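Local coordinates for protein ORC2 (Aeropyrum pernix, PDB 1W5T) that binds DNA and takes part in regulating DNA replication as an ATP-binding AAA+ protein of the Cdc6/Orc family, at residues L140-D145 with I180-V185. Numbering follows the deposited sequence.
Sequences LLVILD and IGFLLV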
ATOM      1  N   LEU A 140      -4.817  13.585 -19.269  1.00 13.01           N
ATOM      2  CA  LEU A 140      -5.028  13.483 -17.828  1.00 12.26           C
ATOM      3  C   LEU A 140      -4.673  12.083 -17.375  1.00 12.23           C
ATOM      4  O   LEU A 140      -5.242  11.108 -17.827  1.00 12.48           O
ATOM      5  CB  LEU A 140      -6.480  13.817 -17.472  1.00 12.46           C
ATOM      6  CG  LEU A 140      -7.006  13.692 -16.026  1.00 13.69           C
ATOM      7  CD1 LEU A 140      -6.495  14.818 -15.080  1.00 12.38           C
ATOM      8  CD2 LEU A 140      -8.519  13.605 -16.003  1.00 12.18           C
ATOM      9  N   LEU A 141      -3.711  11.990 -16.486  1.00 11.48           N
ATOM     10  CA  LEU A 141      -3.355  10.723 -15.894  1.00 11.53           C
ATOM     11  C   LEU A 141      -3.848  10.736 -14.426  1.00 12.17           C
ATOM     12  O   LEU A 141      -3.457  11.588 -13.612  1.00 11.36           O
ATOM     13  CB  LEU A 141      -1.869  10.482 -16.060  1.00 11.21           C
ATOM     14  CG  LEU A 141      -1.173   9.215 -15.591  1.00 13.89           C
ATOM     15  CD1 LEU A 141      -2.066   7.994 -15.723  1.00 14.72           C
ATOM     16  CD2 LEU A 141       0.073   9.037 -16.381  1.00 13.85           C
ATOM     17  N   VAL A 142      -4.782   9.821 -14.152  1.00 11.47           N
ATOM     18  CA  VAL A 142      -5.470   9.755 -12.886  1.00 11.43           C
ATOM     19  C   VAL A 142      -4.904   8.637 -11.982  1.00 10.89           C
ATOM     20  O   VAL A 142      -4.907   7.467 -12.366  1.00 11.32           O
ATOM     21  CB  VAL A 142      -7.008   9.519 -13.103  1.00 11.52           C
ATOM     22  CG1 VAL A 142      -7.762   9.583 -11.741  1.00 11.95           C
ATOM     23  CG2 VAL A 142      -7.596  10.537 -14.097  1.00 12.15           C
ATOM     24  N   ILE A 143      -4.408   8.989 -10.806  1.00 10.08           N
ATOM     25  CA  ILE A 143      -4.095   7.958  -9.798  1.00  9.71           C
ATOM     26  C   ILE A 143      -5.333   7.739  -8.921  1.00 10.60           C
ATOM     27  O   ILE A 143      -5.809   8.689  -8.300  1.00  9.99           O
ATOM     28  CB  ILE A 143      -2.913   8.365  -8.861  1.00  9.78           C
ATOM     29  CG1 ILE A 143      -1.661   8.771  -9.663  1.00  8.54           C
ATOM     30  CG2 ILE A 143      -2.628   7.239  -7.811  1.00  6.51           C
ATOM     31  CD1 ILE A 143      -0.558   9.417  -8.838  1.00  8.40           C
ATOM     32  N   LEU A 144      -5.833   6.498  -8.863  1.00 10.97           N
ATOM     33  CA  LEU A 144      -6.857   6.140  -7.885  1.00 11.76           C
ATOM     34  C   LEU A 144      -6.227   5.237  -6.855  1.00 11.95           C
ATOM     35  O   LEU A 144      -6.126   4.033  -7.071  1.00 12.35           O
ATOM     36  CB  LEU A 144      -8.073   5.429  -8.499  1.00 11.77           C
ATOM     37  CG  LEU A 144      -8.848   6.099  -9.640  1.00 12.09           C
ATOM     38  CD1 LEU A 144      -9.837   5.149 -10.310  1.00 11.01           C
ATOM     39  CD2 LEU A 144      -9.532   7.360  -9.115  1.00 14.76           C
ATOM     40  N   ASP A 145      -5.839   5.851  -5.734  1.00 12.26           N
ATOM     41  CA  ASP A 145      -5.269   5.206  -4.553  1.00 13.32           C
ATOM     42  C   ASP A 145      -6.295   4.519  -3.656  1.00 14.18           C
ATOM     43  O   ASP A 145      -7.469   4.889  -3.625  1.00 14.60           O
ATOM     44  CB  ASP A 145      -4.514   6.240  -3.718  1.00 12.99           C
ATOM     45  CG  ASP A 145      -3.266   5.682  -3.066  1.00 14.17           C
ATOM     46  OD1 ASP A 145      -3.092   4.433  -2.951  1.00 15.18           O
ATOM     47  OD2 ASP A 145      -2.378   6.432  -2.629  1.00 13.00           O
ATOM     48  N   ILE A 180      -7.305  10.149 -21.350  1.00 15.42           N
ATOM     49  CA  ILE A 180      -7.365   9.802 -19.919  1.00 14.98           C
ATOM     50  C   ILE A 180      -6.768   8.420 -19.691  1.00 14.80           C
ATOM     51  O   ILE A 180      -7.225   7.443 -20.296  1.00 15.91           O
ATOM     52  CB  ILE A 180      -8.813   9.793 -19.366  1.00 14.35           C
ATOM     53  CG1 ILE A 180      -9.539  11.104 -19.639  1.00 13.14           C
ATOM     54  CG2 ILE A 180      -8.779   9.613 -17.839  1.00 14.49           C
ATOM     55  CD1 ILE A 180     -10.953  11.054 -19.200  1.00 12.09           C
ATOM     56  N   GLY A 181      -5.754   8.332 -18.839  1.00 13.56           N
ATOM     57  CA  GLY A 181      -5.249   7.042 -18.413  1.00 12.65           C
ATOM     58  C   GLY A 181      -5.333   6.914 -16.905  1.00 12.23           C
ATOM     59  O   GLY A 181      -5.641   7.876 -16.210  1.00 12.73           O
ATOM     60  N   PHE A 182      -5.031   5.726 -16.397  1.00 11.79           N
ATOM     61  CA  PHE A 182      -5.241   5.407 -15.001  1.00 11.44           C
ATOM     62  C   PHE A 182      -4.109   4.647 -14.401  1.00 10.69           C
ATOM     63  O   PHE A 182      -3.540   3.790 -15.030  1.00 11.59           O
ATOM     64  CB  PHE A 182      -6.493   4.561 -14.842  1.00 11.48           C
ATOM     65  CG  PHE A 182      -7.748   5.310 -15.098  1.00 10.17           C
ATOM     66  CD1 PHE A 182      -8.370   5.208 -16.310  1.00  8.84           C
ATOM     67  CD2 PHE A 182      -8.313   6.109 -14.114  1.00  9.08           C
ATOM     68  CE1 PHE A 182      -9.552   5.875 -16.555  1.00 10.67           C
ATOM     69  CE2 PHE A 182      -9.488   6.821 -14.377  1.00  8.95           C
ATOM     70  CZ  PHE A 182     -10.103   6.687 -15.602  1.00  9.76           C
ATOM     71  N   LEU A 183      -3.797   4.974 -13.160  1.00  9.74           N
ATOM     72  CA  LEU A 183      -2.861   4.212 -12.379  1.00  9.26           C
ATOM     73  C   LEU A 183      -3.634   3.871 -11.116  1.00  9.35           C
ATOM     74  O   LEU A 183      -3.944   4.762 -10.316  1.00  9.17           O
ATOM     75  CB  LEU A 183      -1.658   5.071 -12.050  1.00  8.36           C
ATOM     76  CG  LEU A 183      -0.303   4.381 -11.959  1.00 10.06           C
ATOM     77  CD1 LEU A 183       0.665   5.135 -11.107  1.00  4.82           C
ATOM     78  CD2 LEU A 183      -0.291   2.893 -11.636  1.00  6.27           C
ATOM     79  N   LEU A 184      -4.011   2.609 -10.964  1.00  9.41           N
ATOM     80  CA  LEU A 184      -4.770   2.196  -9.763  1.00  9.92           C
ATOM     81  C   LEU A 184      -3.749   1.783  -8.724  1.00 10.85           C
ATOM     82  O   LEU A 184      -2.725   1.179  -9.065  1.00 11.00           O
ATOM     83  CB  LEU A 184      -5.685   1.029 -10.087  1.00  9.36           C
ATOM     84  CG  LEU A 184      -6.512   1.164 -11.397  1.00 12.85           C
ATOM     85  CD1 LEU A 184      -7.484  -0.022 -11.650  1.00 10.63           C
ATOM     86  CD2 LEU A 184      -7.298   2.476 -11.400  1.00 11.15           C
ATOM     87  N   VAL A 185      -3.969   2.140  -7.468  1.00 11.33           N
ATOM     88  CA  VAL A 185      -3.062   1.671  -6.407  1.00 11.05           C
ATOM     89  C   VAL A 185      -3.896   0.988  -5.350  1.00 11.09           C
ATOM     90  O   VAL A 185      -4.778   1.638  -4.844  1.00 11.20           O
ATOM     91  CB  VAL A 185      -2.310   2.847  -5.777  1.00 11.09           C
ATOM     92  CG1 VAL A 185      -1.367   2.367  -4.672  1.00  9.60           C
ATOM     93  CG2 VAL A 185      -1.556   3.634  -6.843  1.00  8.70           C
TER
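Phe182 sets the CD2-CE2 side of its ring obliquely against Val142, with Phe182 CD2 3.8 Å from Val142 CB, the two side chains lying next to each other on one face of the sheet. Val142 CG2, beside its own backbone N because CG1 stands anti to it (chi1 -175°), meets Ile180 CG2 at 4.0 Å, and further along Leu144 CD1 lies alongside Leu184 CD2 at 3.8 Å. Helix 100-111 packs on Val142 and Leu144, and helix 158-165 on Phe182 and Leu144. On the other face Leu141 CD1 lies over the Gly181 peptide, 3.6 Å from Gly181 O, while Ile143 CG2 touches Val185 CG2 under helix 65-82. Five backbone hydrogen bonds join the parallel strands; the straightest runs from Val142 N to Gly181 O (3.0 Å, 175° at the hydrogen). At the C-terminal end Asp145 swings its carboxylate back across Val185, OD1 lying 3.2 Å from Val185 CG1, and OD2 accepts hydrogen bonds from Tyr91 and the ATP-binding Thr66. An asparagine here would probably leave both hydroxyls with a poorer acceptor, or none if its amide nitrogen faced them. The Asp145 side chain lies about 4 Å from the bound magnesium, consistent with a Walker B aspartate. Strand 180-186 between 139-145 and the P-loop strand 51-56 is characteristic of the ASCE-type P-loop NTPase fold, here an AAA+ domain.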